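Local coordinates for arginine decarboxylase, A207R protein (Paramecium bursaria Chlorella virus 1, PDB 2NVA) that decarboxylates arginine to agmatine using pyridoxal 5'-phosphate, as a two-subunit enzyme related to eukaryotic ornithine decarboxylases, at residues A[288-292]-A[350-354]; A[18-24]-A[260-266]; A[164-170]-A[204-208]; A[94-100]-A[120-125]. One frame throughout, in Å; residues are numbered along the deposited sequence.

Contact 1: residues A[288-292]-A[350-354]; sequences GGFSN and WGAYT. With PL2 ((4-{[(4-{[amino(imino)methyl]amino}butyl)amino]methyl}-5-hydroxy-6-methylpyridin-3-yl)methyl dihydrogen phosphate), chain I.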
# COMPACT_ATOMS: atom_id res chain seq x y z
N GLY A 288 4.91 -3.33 3.65
CA GLY A 288 6.07 -3.84 2.93
C GLY A 288 5.64 -5.01 2.08
O GLY A 288 4.93 -4.83 1.09
N GLY A 289 6.03 -6.21 2.49
CA GLY A 289 5.74 -7.42 1.72
C GLY A 289 4.43 -8.12 2.06
O GLY A 289 4.06 -9.10 1.39
N PHE A 290 3.73 -7.63 3.08
CA PHE A 290 2.54 -8.33 3.59
C PHE A 290 1.20 -7.67 3.31
O PHE A 290 0.25 -7.81 4.10
CB PHE A 290 2.70 -8.63 5.09
CG PHE A 290 3.76 -9.66 5.38
CD1 PHE A 290 3.42 -11.01 5.51
CD2 PHE A 290 5.10 -9.30 5.48
CE1 PHE A 290 4.41 -11.97 5.75
CE2 PHE A 290 6.08 -10.26 5.73
CZ PHE A 290 5.73 -11.59 5.85
N SER A 291 1.08 -6.98 2.17
CA SER A 291 -0.19 -6.33 1.84
C SER A 291 -1.32 -7.33 1.64
O SER A 291 -2.49 -6.97 1.78
CB SER A 291 -0.05 -5.42 0.61
OG SER A 291 0.31 -6.18 -0.52
N ASN A 292 -0.99 -8.58 1.30
CA ASN A 292 -2.01 -9.63 1.15
C ASN A 292 -2.82 -9.91 2.42
O ASN A 292 -3.94 -10.45 2.36
CB ASN A 292 -1.39 -10.94 0.63
CG ASN A 292 -1.13 -10.89 -0.87
OD1 ASN A 292 -1.78 -10.13 -1.59
ND2 ASN A 292 -0.16 -11.69 -1.34
N TRP A 350 5.56 -16.95 -1.00
CA TRP A 350 5.35 -15.52 -0.81
C TRP A 350 5.78 -14.71 -2.04
O TRP A 350 6.44 -13.67 -1.91
CB TRP A 350 6.05 -15.02 0.48
CG TRP A 350 5.24 -13.94 1.13
CD1 TRP A 350 5.52 -12.60 1.18
CD2 TRP A 350 3.98 -14.11 1.76
NE1 TRP A 350 4.51 -11.93 1.83
CE2 TRP A 350 3.55 -12.84 2.20
CE3 TRP A 350 3.16 -15.24 2.01
CZ2 TRP A 350 2.32 -12.64 2.86
CZ3 TRP A 350 1.95 -15.05 2.69
CH2 TRP A 350 1.54 -13.76 3.10
N GLY A 351 5.39 -15.18 -3.22
CA GLY A 351 5.80 -14.54 -4.46
C GLY A 351 4.72 -13.80 -5.23
O GLY A 351 5.03 -13.11 -6.19
N ALA A 352 3.46 -13.92 -4.81
CA ALA A 352 2.34 -13.34 -5.57
C ALA A 352 1.73 -12.14 -4.86
O ALA A 352 1.20 -12.29 -3.76
CB ALA A 352 1.28 -14.40 -5.82
N TYR A 353 1.83 -10.95 -5.49
CA TYR A 353 1.30 -9.70 -4.94
C TYR A 353 1.95 -9.42 -3.59
O TYR A 353 1.27 -9.08 -2.62
CB TYR A 353 -0.24 -9.76 -4.83
CG TYR A 353 -0.89 -10.07 -6.16
CD1 TYR A 353 -0.88 -9.12 -7.18
CD2 TYR A 353 -1.48 -11.30 -6.39
CE1 TYR A 353 -1.44 -9.39 -8.42
CE2 TYR A 353 -2.06 -11.59 -7.63
CZ TYR A 353 -2.02 -10.62 -8.64
OH TYR A 353 -2.57 -10.89 -9.87
N THR A 354 3.28 -9.56 -3.54
CA THR A 354 4.04 -9.36 -2.31
C THR A 354 5.04 -8.23 -2.51
O THR A 354 4.76 -7.08 -2.13
CB THR A 354 4.71 -10.66 -1.84
OG1 THR A 354 5.53 -11.19 -2.89
CG2 THR A 354 3.65 -11.69 -1.48
N1 PL2 I . -5.20 -10.55 -15.94
C2 PL2 I . -5.80 -9.41 -15.57
C2A PL2 I . -6.39 -8.46 -16.63
C3 PL2 I . -5.87 -9.10 -14.20
O3 PL2 I . -6.49 -7.94 -13.85
C4 PL2 I . -5.34 -9.96 -13.22
C4A PL2 I . -5.39 -9.65 -11.69
C5 PL2 I . -4.74 -11.14 -13.69
C6 PL2 I . -4.68 -11.41 -15.04
P PL2 I . -4.19 -13.88 -10.95
N PL2 I . -6.53 -8.78 -11.32
CA PL2 I . -6.17 -7.85 -10.24
CG PL2 I . -5.40 -7.64 -7.84
OP2 PL2 I . -5.17 -14.25 -9.74
OP3 PL2 I . -2.79 -13.40 -10.27
OP1 PL2 I . -4.01 -15.03 -11.88
OP4 PL2 I . -4.88 -12.60 -11.62
C5M PL2 I . -4.13 -12.16 -12.70
CB PL2 I . -5.67 -8.61 -9.00
CD PL2 I . -4.92 -8.40 -6.58
NE PL2 I . -4.60 -7.37 -5.57
CZ PL2 I . -3.90 -7.56 -4.44
NH2 PL2 I . -3.67 -6.50 -3.63
NH1 PL2 I . -3.43 -8.77 -4.12
O HOH W 1 3.13 -6.34 -0.28
O HOH W 2 1.48 -9.29 0.18
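F290 sets CE1 of its ring over one face of the W350 indole, near the rim. F290 CD1 comes within 3.3 Å of W350 CZ2, and the two ring planes meet obliquely at 38°. T354 CG2 lies over the opposite face of the indole. W350 NE1 donates to G289 O at 2.9 Å, coming from above the carbonyl plane. N292 ND2 gives a bond of 2.8 Å to A352 O, which lies in the amide plane of N292. That amide is held by one loop and turned to the ligand: its OD1 accepts a weak bond of 3.3 Å from NH1 of the agmatine guanidinium of PL2. These two loops of the beta-sheet domain line the pocket beside the TIM barrel that carries the cofactor. The OH of Y353 donates to OP3 of the PL2 phosphate at 2.6 Å, and CD of PL2 sits over the centre of one face of the Y353 ring. R255 touches the Y353 side chain, F361 of the second subunit packs on it, and D325 of that subunit also binds PL2. Water 2 accepts from N292 N at 2.8 Å and also lies close to G289 O and Y353 O.

Contact 2: residues A[18-24]-A[260-266]; sequences SFYVSSP and HYSVLAT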
# COMPACT_ATOMS: atom_id res chain seq x y z
N SER A 18 14.98 -7.74 5.65
CA SER A 18 14.24 -8.92 5.24
C SER A 18 14.66 -9.28 3.82
O SER A 18 15.19 -8.44 3.10
CB SER A 18 12.75 -8.68 5.31
OG SER A 18 12.37 -7.65 4.41
N PHE A 19 14.48 -10.54 3.42
CA PHE A 19 14.94 -10.95 2.09
C PHE A 19 14.07 -12.04 1.47
O PHE A 19 13.60 -12.95 2.17
CB PHE A 19 16.44 -11.36 2.10
CG PHE A 19 16.78 -12.54 3.00
CD1 PHE A 19 16.83 -13.84 2.49
CD2 PHE A 19 17.09 -12.34 4.35
CE1 PHE A 19 17.17 -14.93 3.31
CE2 PHE A 19 17.41 -13.41 5.19
CZ PHE A 19 17.46 -14.71 4.67
N TYR A 20 13.85 -11.91 0.17
CA TYR A 20 13.19 -12.94 -0.62
C TYR A 20 14.22 -13.95 -1.07
O TYR A 20 15.33 -13.56 -1.45
CB TYR A 20 12.52 -12.32 -1.84
CG TYR A 20 11.33 -11.47 -1.50
CD1 TYR A 20 10.04 -12.02 -1.45
CD2 TYR A 20 11.48 -10.12 -1.21
CE1 TYR A 20 8.93 -11.24 -1.12
CE2 TYR A 20 10.37 -9.33 -0.88
CZ TYR A 20 9.11 -9.89 -0.83
OH TYR A 20 8.02 -9.11 -0.51
N VAL A 21 13.87 -15.23 -1.01
CA VAL A 21 14.69 -16.28 -1.64
C VAL A 21 13.86 -16.84 -2.78
O VAL A 21 12.82 -17.46 -2.55
CB VAL A 21 15.09 -17.41 -0.64
CG1 VAL A 21 15.94 -18.48 -1.36
CG2 VAL A 21 15.81 -16.82 0.57
N SER A 22 14.34 -16.60 -4.00
CA SER A 22 13.55 -16.87 -5.20
C SER A 22 14.17 -17.97 -6.03
O SER A 22 15.40 -18.02 -6.16
CB SER A 22 13.44 -15.59 -6.03
OG SER A 22 12.83 -14.57 -5.24
N SER A 23 13.34 -18.85 -6.57
CA SER A 23 13.85 -19.99 -7.34
C SER A 23 13.24 -20.10 -8.74
O SER A 23 12.11 -20.55 -8.90
CB SER A 23 13.64 -21.31 -6.59
OG SER A 23 12.34 -21.33 -6.03
N PRO A 24 14.01 -19.68 -9.76
CA PRO A 24 13.58 -19.83 -11.14
C PRO A 24 13.20 -21.27 -11.51
O PRO A 24 12.27 -21.47 -12.30
CB PRO A 24 14.79 -19.37 -11.96
CG PRO A 24 15.56 -18.49 -11.03
CD PRO A 24 15.31 -18.97 -9.64
N HIS A 260 4.65 -19.52 -5.70
CA HIS A 260 5.66 -20.41 -5.11
C HIS A 260 7.08 -20.04 -5.48
O HIS A 260 8.03 -20.71 -5.09
CB HIS A 260 5.37 -21.86 -5.51
CG HIS A 260 3.99 -22.31 -5.16
ND1 HIS A 260 3.53 -22.35 -3.86
CD2 HIS A 260 2.97 -22.75 -5.93
CE1 HIS A 260 2.27 -22.77 -3.85
NE2 HIS A 260 1.92 -23.04 -5.10
N TYR A 261 7.22 -18.97 -6.25
CA TYR A 261 8.52 -18.52 -6.71
C TYR A 261 9.48 -18.15 -5.58
O TYR A 261 10.69 -18.37 -5.67
CB TYR A 261 8.34 -17.33 -7.66
CG TYR A 261 9.63 -16.71 -8.20
CD1 TYR A 261 10.62 -17.48 -8.81
CD2 TYR A 261 9.83 -15.32 -8.14
CE1 TYR A 261 11.78 -16.89 -9.31
CE2 TYR A 261 10.96 -14.72 -8.63
CZ TYR A 261 11.94 -15.51 -9.23
OH TYR A 261 13.08 -14.91 -9.73
N SER A 262 8.92 -17.55 -4.52
CA SER A 262 9.72 -16.96 -3.45
C SER A 262 9.22 -17.36 -2.07
O SER A 262 8.05 -17.68 -1.89
CB SER A 262 9.69 -15.43 -3.54
OG SER A 262 10.14 -14.98 -4.81
N VAL A 263 10.15 -17.35 -1.10
CA VAL A 263 9.78 -17.29 0.32
C VAL A 263 10.28 -15.94 0.83
O VAL A 263 11.18 -15.36 0.23
CB VAL A 263 10.37 -18.47 1.15
CG1 VAL A 263 9.90 -19.83 0.58
CG2 VAL A 263 11.91 -18.42 1.20
N LEU A 264 9.70 -15.44 1.91
CA LEU A 264 10.15 -14.16 2.48
C LEU A 264 10.66 -14.39 3.90
O LEU A 264 9.90 -14.79 4.76
CB LEU A 264 9.03 -13.12 2.47
CG LEU A 264 9.34 -11.74 3.06
CD1 LEU A 264 10.61 -11.11 2.50
CD2 LEU A 264 8.13 -10.81 2.83
N ALA A 265 11.94 -14.13 4.11
CA ALA A 265 12.58 -14.29 5.42
C ALA A 265 12.60 -12.94 6.15
O ALA A 265 12.92 -11.92 5.56
CB ALA A 265 14.00 -14.81 5.26
N THR A 266 12.23 -12.98 7.43
CA THR A 266 12.13 -11.77 8.24
C THR A 266 12.56 -12.08 9.67
O THR A 266 12.42 -13.21 10.15
CB THR A 266 10.72 -11.13 8.17
OG1 THR A 266 10.68 -9.93 8.95
CG2 THR A 266 9.62 -12.08 8.66
O HOH W 3 11.81 -19.91 -3.33
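F19 and A265 pair through two backbone bonds: F19 N to A265 O at 3.0 Å and A265 N to F19 O. V21 and V263 form the second antiparallel hydrogen-bonded pair in the same way. Y20 with L264 and S22 with S262 are the non-hydrogen-bonded pairs. S23 N extends the ladder past the strand by donating to Y261 O at 2.8 Å. Water 3 sits at this end, donates to V21 O and Y261 O, and accepts from S23 OG.

The polar side-chain link is S22 OG to S262 OG, 2.8 Å apart. In both serines OG stands opposite the carbonyl carbon (chi1 near -58°), and the two hydroxyls meet on one face of the sheet.

Three CH-pi contacts each cover one ring face. L264 CD1 stands over the centre of the Y20 ring, 3.7 Å from its centroid. S22 CB lies over the Y261 ring, nearer the rim. On the other face of the sheet A265 CB is 3.6 Å from the centroid of F19. V263 CG2 packs against V21 CB on that face too, at 3.8 Å.

The strands 18-22 and 262-274 belong to the mixed sheet of the beta domain. Strand 367-371 runs parallel on the other flank of 18-22. Helix 2-11 covers the face of F19 and V21. At the far end Y261 reaches helix 53-61 of the barrel, where V54 and L55 touch it, and its OH bonds to D52.

Contact 3: residues A[164-170]-A[204-208]; sequences KQLDIEV and VGHKP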
# COMPACT_ATOMS: atom_id res chain seq x y z
N LYS A 164 -17.03 -2.20 -35.11
CA LYS A 164 -17.17 -2.40 -36.57
C LYS A 164 -17.28 -1.05 -37.30
O LYS A 164 -16.61 -0.82 -38.31
CB LYS A 164 -18.42 -3.27 -36.87
CG LYS A 164 -18.53 -3.76 -38.32
CD LYS A 164 -17.59 -4.95 -38.59
CE LYS A 164 -17.50 -5.25 -40.08
NZ LYS A 164 -16.50 -6.32 -40.35
N GLN A 165 -18.11 -0.17 -36.75
CA GLN A 165 -18.33 1.15 -37.33
C GLN A 165 -17.04 1.97 -37.41
O GLN A 165 -16.85 2.73 -38.36
CB GLN A 165 -19.38 1.92 -36.52
CG GLN A 165 -19.41 3.39 -36.84
CD GLN A 165 -20.50 4.15 -36.15
OE1 GLN A 165 -20.70 5.34 -36.44
NE2 GLN A 165 -21.23 3.50 -35.24
N LEU A 166 -16.17 1.81 -36.41
CA LEU A 166 -14.88 2.52 -36.37
C LEU A 166 -13.73 1.77 -37.06
O LEU A 166 -12.57 2.17 -36.93
CB LEU A 166 -14.50 2.88 -34.93
CG LEU A 166 -15.37 3.87 -34.16
CD1 LEU A 166 -14.83 4.05 -32.74
CD2 LEU A 166 -15.46 5.22 -34.87
N ASP A 167 -14.06 0.70 -37.78
CA ASP A 167 -13.07 -0.09 -38.51
C ASP A 167 -12.02 -0.67 -37.55
O ASP A 167 -10.84 -0.77 -37.90
CB ASP A 167 -12.40 0.75 -39.60
CG ASP A 167 -13.32 1.00 -40.78
OD1 ASP A 167 -14.22 0.15 -41.04
OD2 ASP A 167 -13.15 2.02 -41.48
N ILE A 168 -12.49 -1.04 -36.36
CA ILE A 168 -11.67 -1.69 -35.33
C ILE A 168 -11.86 -3.20 -35.39
O ILE A 168 -13.00 -3.68 -35.34
CB ILE A 168 -12.02 -1.18 -33.89
CG1 ILE A 168 -11.75 0.32 -33.71
CG2 ILE A 168 -11.25 -1.99 -32.83
CD1 ILE A 168 -10.43 0.79 -34.33
N GLU A 169 -10.76 -3.93 -35.51
CA GLU A 169 -10.78 -5.38 -35.64
C GLU A 169 -10.92 -6.01 -34.25
O GLU A 169 -10.00 -5.93 -33.44
CB GLU A 169 -9.48 -5.84 -36.30
CG GLU A 169 -9.41 -7.32 -36.67
CD GLU A 169 -8.08 -7.69 -37.32
OE1 GLU A 169 -7.88 -8.89 -37.66
OE2 GLU A 169 -7.22 -6.79 -37.48
N VAL A 170 -12.08 -6.61 -33.97
CA VAL A 170 -12.26 -7.38 -32.74
C VAL A 170 -11.89 -8.84 -33.01
O VAL A 170 -12.53 -9.51 -33.83
CB VAL A 170 -13.70 -7.26 -32.18
CG1 VAL A 170 -13.87 -8.16 -30.96
CG2 VAL A 170 -14.01 -5.80 -31.79
N VAL A 204 -22.05 -9.60 -36.13
CA VAL A 204 -21.76 -8.20 -36.44
C VAL A 204 -20.84 -8.07 -37.67
O VAL A 204 -20.92 -7.07 -38.40
CB VAL A 204 -21.19 -7.48 -35.17
CG1 VAL A 204 -20.55 -6.14 -35.50
CG2 VAL A 204 -22.29 -7.30 -34.14
N GLY A 205 -20.02 -9.08 -37.92
CA GLY A 205 -19.11 -9.07 -39.08
C GLY A 205 -17.63 -9.17 -38.74
O GLY A 205 -16.78 -9.05 -39.61
N HIS A 206 -17.32 -9.36 -37.46
CA HIS A 206 -15.95 -9.61 -37.02
C HIS A 206 -15.60 -11.05 -37.30
O HIS A 206 -16.49 -11.88 -37.51
CB HIS A 206 -15.79 -9.30 -35.52
CG HIS A 206 -16.05 -7.87 -35.18
ND1 HIS A 206 -15.17 -6.86 -35.52
CD2 HIS A 206 -17.09 -7.27 -34.56
CE1 HIS A 206 -15.66 -5.70 -35.11
NE2 HIS A 206 -16.83 -5.92 -34.54
N LYS A 207 -14.30 -11.34 -37.30
CA LYS A 207 -13.77 -12.68 -37.52
C LYS A 207 -12.89 -13.06 -36.33
O LYS A 207 -11.67 -13.18 -36.47
CB LYS A 207 -13.01 -12.76 -38.85
CG LYS A 207 -13.94 -12.51 -40.05
CD LYS A 207 -13.24 -12.65 -41.41
CE LYS A 207 -12.54 -11.36 -41.84
NZ LYS A 207 -12.34 -11.32 -43.37
N PRO A 208 -13.51 -13.25 -35.15
CA PRO A 208 -12.71 -13.50 -33.95
C PRO A 208 -12.12 -14.90 -33.94
O PRO A 208 -12.67 -15.83 -34.55
CB PRO A 208 -13.73 -13.34 -32.81
CG PRO A 208 -15.03 -13.73 -33.42
CD PRO A 208 -14.96 -13.26 -34.86
O HOH W 4 -12.20 -9.50 -36.58
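The K164 chain bends about its CB-CG bond (chi2 78°), and this carries its methylenes across one face of the H206 ring. The H206 torsion (chi1 -62°) sets the ring opposite its own carbonyl carbon and swings it in between K164 and V170. K164 CD lies 4.3 Å from the ring centroid, offset toward the rim. V170 CB sits over the centre of the opposite face, at 3.8 Å. The imidazole is therefore sandwiched between two aliphatic groups, both in CH-pi contact. At its edge, CE1 of H206 is 3.3 Å from I168 O. NE2 of H206 is bonded to L160 O in helix 156-165, which helps to set the rotation of the ring. Both segments begin at the end of a helix closed by a Schellman motif, with D167 and G205 as the C-prime residues of positive phi. The first runs into strand 170-174 of the TIM barrel at V170, and the second leads on to strand 210-212, so helix-to-strand loops meet here, away from the cofactor. Beyond the ring, K164 NZ donates to G205 O at 2.8 Å, from well above the carbonyl plane. CB of K164 also touches V204 CG1 at 3.8 Å. Water 4 joins the loops once more. It donates to V170 O at 2.8 Å and accepts from K207 N.

Contact 4: residues A[94-100]-A[120-125]; sequences KTIDDLI and KIHTYH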
# COMPACT_ATOMS: atom_id res chain seq x y z
N LYS A 94 -6.73 2.36 -20.87
CA LYS A 94 -5.34 2.64 -21.19
C LYS A 94 -5.21 4.12 -21.52
O LYS A 94 -6.04 4.66 -22.25
CB LYS A 94 -4.92 1.82 -22.42
CG LYS A 94 -4.98 0.29 -22.22
CD LYS A 94 -5.02 -0.49 -23.55
CE LYS A 94 -6.40 -0.40 -24.26
NZ LYS A 94 -7.55 -0.76 -23.35
N THR A 95 -4.17 4.79 -21.00
CA THR A 95 -4.01 6.20 -21.30
C THR A 95 -3.67 6.37 -22.79
O THR A 95 -3.08 5.48 -23.41
CB THR A 95 -2.92 6.88 -20.45
OG1 THR A 95 -1.63 6.46 -20.88
CG2 THR A 95 -3.10 6.56 -18.95
N ILE A 96 -4.06 7.52 -23.33
CA ILE A 96 -3.73 7.88 -24.70
C ILE A 96 -2.22 7.78 -24.94
O ILE A 96 -1.79 7.18 -25.92
CB ILE A 96 -4.25 9.29 -25.03
CG1 ILE A 96 -5.78 9.25 -25.16
CG2 ILE A 96 -3.61 9.82 -26.32
CD1 ILE A 96 -6.46 10.63 -25.16
N ASP A 97 -1.41 8.32 -24.03
CA ASP A 97 0.04 8.24 -24.23
C ASP A 97 0.58 6.80 -24.17
O ASP A 97 1.55 6.48 -24.87
CB ASP A 97 0.79 9.12 -23.24
CG ASP A 97 0.72 10.59 -23.60
OD1 ASP A 97 0.68 11.42 -22.66
OD2 ASP A 97 0.71 10.94 -24.82
N ASP A 98 -0.05 5.94 -23.36
CA ASP A 98 0.34 4.53 -23.31
C ASP A 98 -0.05 3.81 -24.60
O ASP A 98 0.66 2.89 -25.04
CB ASP A 98 -0.27 3.82 -22.08
CG ASP A 98 0.51 4.08 -20.79
OD1 ASP A 98 1.44 4.93 -20.82
OD2 ASP A 98 0.22 3.43 -19.76
N LEU A 99 -1.16 4.22 -25.20
CA LEU A 99 -1.61 3.65 -26.47
C LEU A 99 -0.67 4.01 -27.61
O LEU A 99 -0.33 3.16 -28.44
CB LEU A 99 -3.04 4.09 -26.80
CG LEU A 99 -4.11 3.28 -26.05
CD1 LEU A 99 -5.50 3.87 -26.28
CD2 LEU A 99 -4.09 1.79 -26.42
N ILE A 100 -0.25 5.27 -27.65
CA ILE A 100 0.71 5.75 -28.65
C ILE A 100 2.03 4.99 -28.50
O ILE A 100 2.61 4.57 -29.51
CB ILE A 100 0.94 7.27 -28.55
CG1 ILE A 100 -0.37 8.01 -28.85
CG2 ILE A 100 2.05 7.73 -29.50
CD1 ILE A 100 -0.38 9.47 -28.39
N LYS A 120 -10.66 6.03 -28.36
CA LYS A 120 -9.23 6.22 -28.15
C LYS A 120 -8.43 5.38 -29.14
O LYS A 120 -7.46 5.87 -29.73
CB LYS A 120 -8.83 5.86 -26.72
CG LYS A 120 -9.01 6.98 -25.72
CD LYS A 120 -8.37 6.62 -24.38
CE LYS A 120 -9.28 5.79 -23.54
NZ LYS A 120 -8.61 5.31 -22.29
N ILE A 121 -8.83 4.13 -29.29
CA ILE A 121 -8.17 3.19 -30.22
C ILE A 121 -8.22 3.73 -31.64
O ILE A 121 -7.20 3.79 -32.33
CB ILE A 121 -8.79 1.77 -30.13
CG1 ILE A 121 -8.55 1.15 -28.75
CG2 ILE A 121 -8.30 0.85 -31.29
CD1 ILE A 121 -7.09 0.79 -28.44
N HIS A 122 -9.42 4.13 -32.06
CA HIS A 122 -9.63 4.68 -33.40
C HIS A 122 -8.67 5.83 -33.68
O HIS A 122 -8.04 5.88 -34.75
CB HIS A 122 -11.07 5.14 -33.57
CG HIS A 122 -11.36 5.68 -34.93
ND1 HIS A 122 -11.49 4.87 -36.04
CD2 HIS A 122 -11.51 6.95 -35.38
CE1 HIS A 122 -11.72 5.62 -37.11
NE2 HIS A 122 -11.74 6.88 -36.73
N THR A 123 -8.54 6.74 -32.72
CA THR A 123 -7.73 7.94 -32.90
C THR A 123 -6.22 7.67 -32.81
O THR A 123 -5.45 8.21 -33.62
CB THR A 123 -8.15 9.07 -31.94
OG1 THR A 123 -9.56 9.33 -32.08
CG2 THR A 123 -7.38 10.36 -32.21
N TYR A 124 -5.81 6.80 -31.88
CA TYR A 124 -4.40 6.69 -31.49
C TYR A 124 -3.69 5.37 -31.79
O TYR A 124 -2.46 5.32 -31.83
CB TYR A 124 -4.23 7.00 -30.00
CG TYR A 124 -4.65 8.39 -29.68
CD1 TYR A 124 -3.85 9.48 -30.05
CD2 TYR A 124 -5.88 8.64 -29.06
CE1 TYR A 124 -4.25 10.79 -29.80
CE2 TYR A 124 -6.28 9.95 -28.79
CZ TYR A 124 -5.46 11.02 -29.17
OH TYR A 124 -5.84 12.31 -28.92
N HIS A 125 -4.47 4.31 -31.99
CA HIS A 125 -3.89 3.00 -32.26
C HIS A 125 -4.89 2.23 -33.14
O HIS A 125 -5.35 1.15 -32.75
CB HIS A 125 -3.63 2.28 -30.92
CG HIS A 125 -2.69 1.12 -31.01
ND1 HIS A 125 -2.27 0.59 -32.21
CD2 HIS A 125 -2.13 0.36 -30.04
CE1 HIS A 125 -1.47 -0.44 -31.98
NE2 HIS A 125 -1.36 -0.60 -30.67
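K120 crosses from helix 115-124 to the start of helix 96-105, and each of its side-chain atoms meets something. CB lies 3.9 Å from L99 CD1. CG rests near I96 CG1. CD of K120 comes to 3.8 Å from that same I96 CG1 and is also close to K94 O. A bend about the CG-CD bond (chi3 -84°) then turns the end of the chain toward the loop before the helix. CE passes close to K94 O. NZ donates to K94 O at 2.7 Å, coming from above the carbonyl plane. The same ammonium has two further partners, a salt bridge to E117 and a hydrogen bond to I269 O of the second subunit. E117 also takes a salt bridge from K94 NZ, so it probably offsets the charge of both lysines.

Next along the seam, I96 CG2 stands over the centre of the Y124 ring, 3.4 Å from its centroid, a CH-pi contact. T123 CG2 lies over the opposite face, toward the rim. I100 CD1 touches Y124 CD1 at 3.8 Å. Deeper in, L99 CD2 meets I121 CD1, also at 3.8 Å.

The helix segments 96-100 and 120-124 cross at -50°, with axes 10.0 Å apart. T95 is the N-cap of helix 96-105, its OG1 accepting from D98 N. In this part of the TIM barrel the two helices are successive, joined through strand 109-112. I341 of the second subunit packs on I96 and K120, and I168, just before strand 170-174, also touches I121.

Overall arrangement
From the N terminus, segment 18-24 opens contact 2, whose loop closes only at 260-266. Contacts 4 and 3 are nested inside that loop, one after the other, and no loops cross. Contact 4 joins successive barrel helices, and contact 3 joins two later helix-to-strand turns. They touch, with L166 O 3.0 Å from H122 ND1. Contact 2 brings the chain's first strand against the strand that follows the barrel. Contact 1 opens at 288-292 and closes at 350-354, in series after contact 2. It lies in the beta domain and meets contact 2 where W350 N lies 2.7 Å from S262 O. Contacts 2 and 3 lie about 45 Å apart between centres, on opposite sides of the chain's centre.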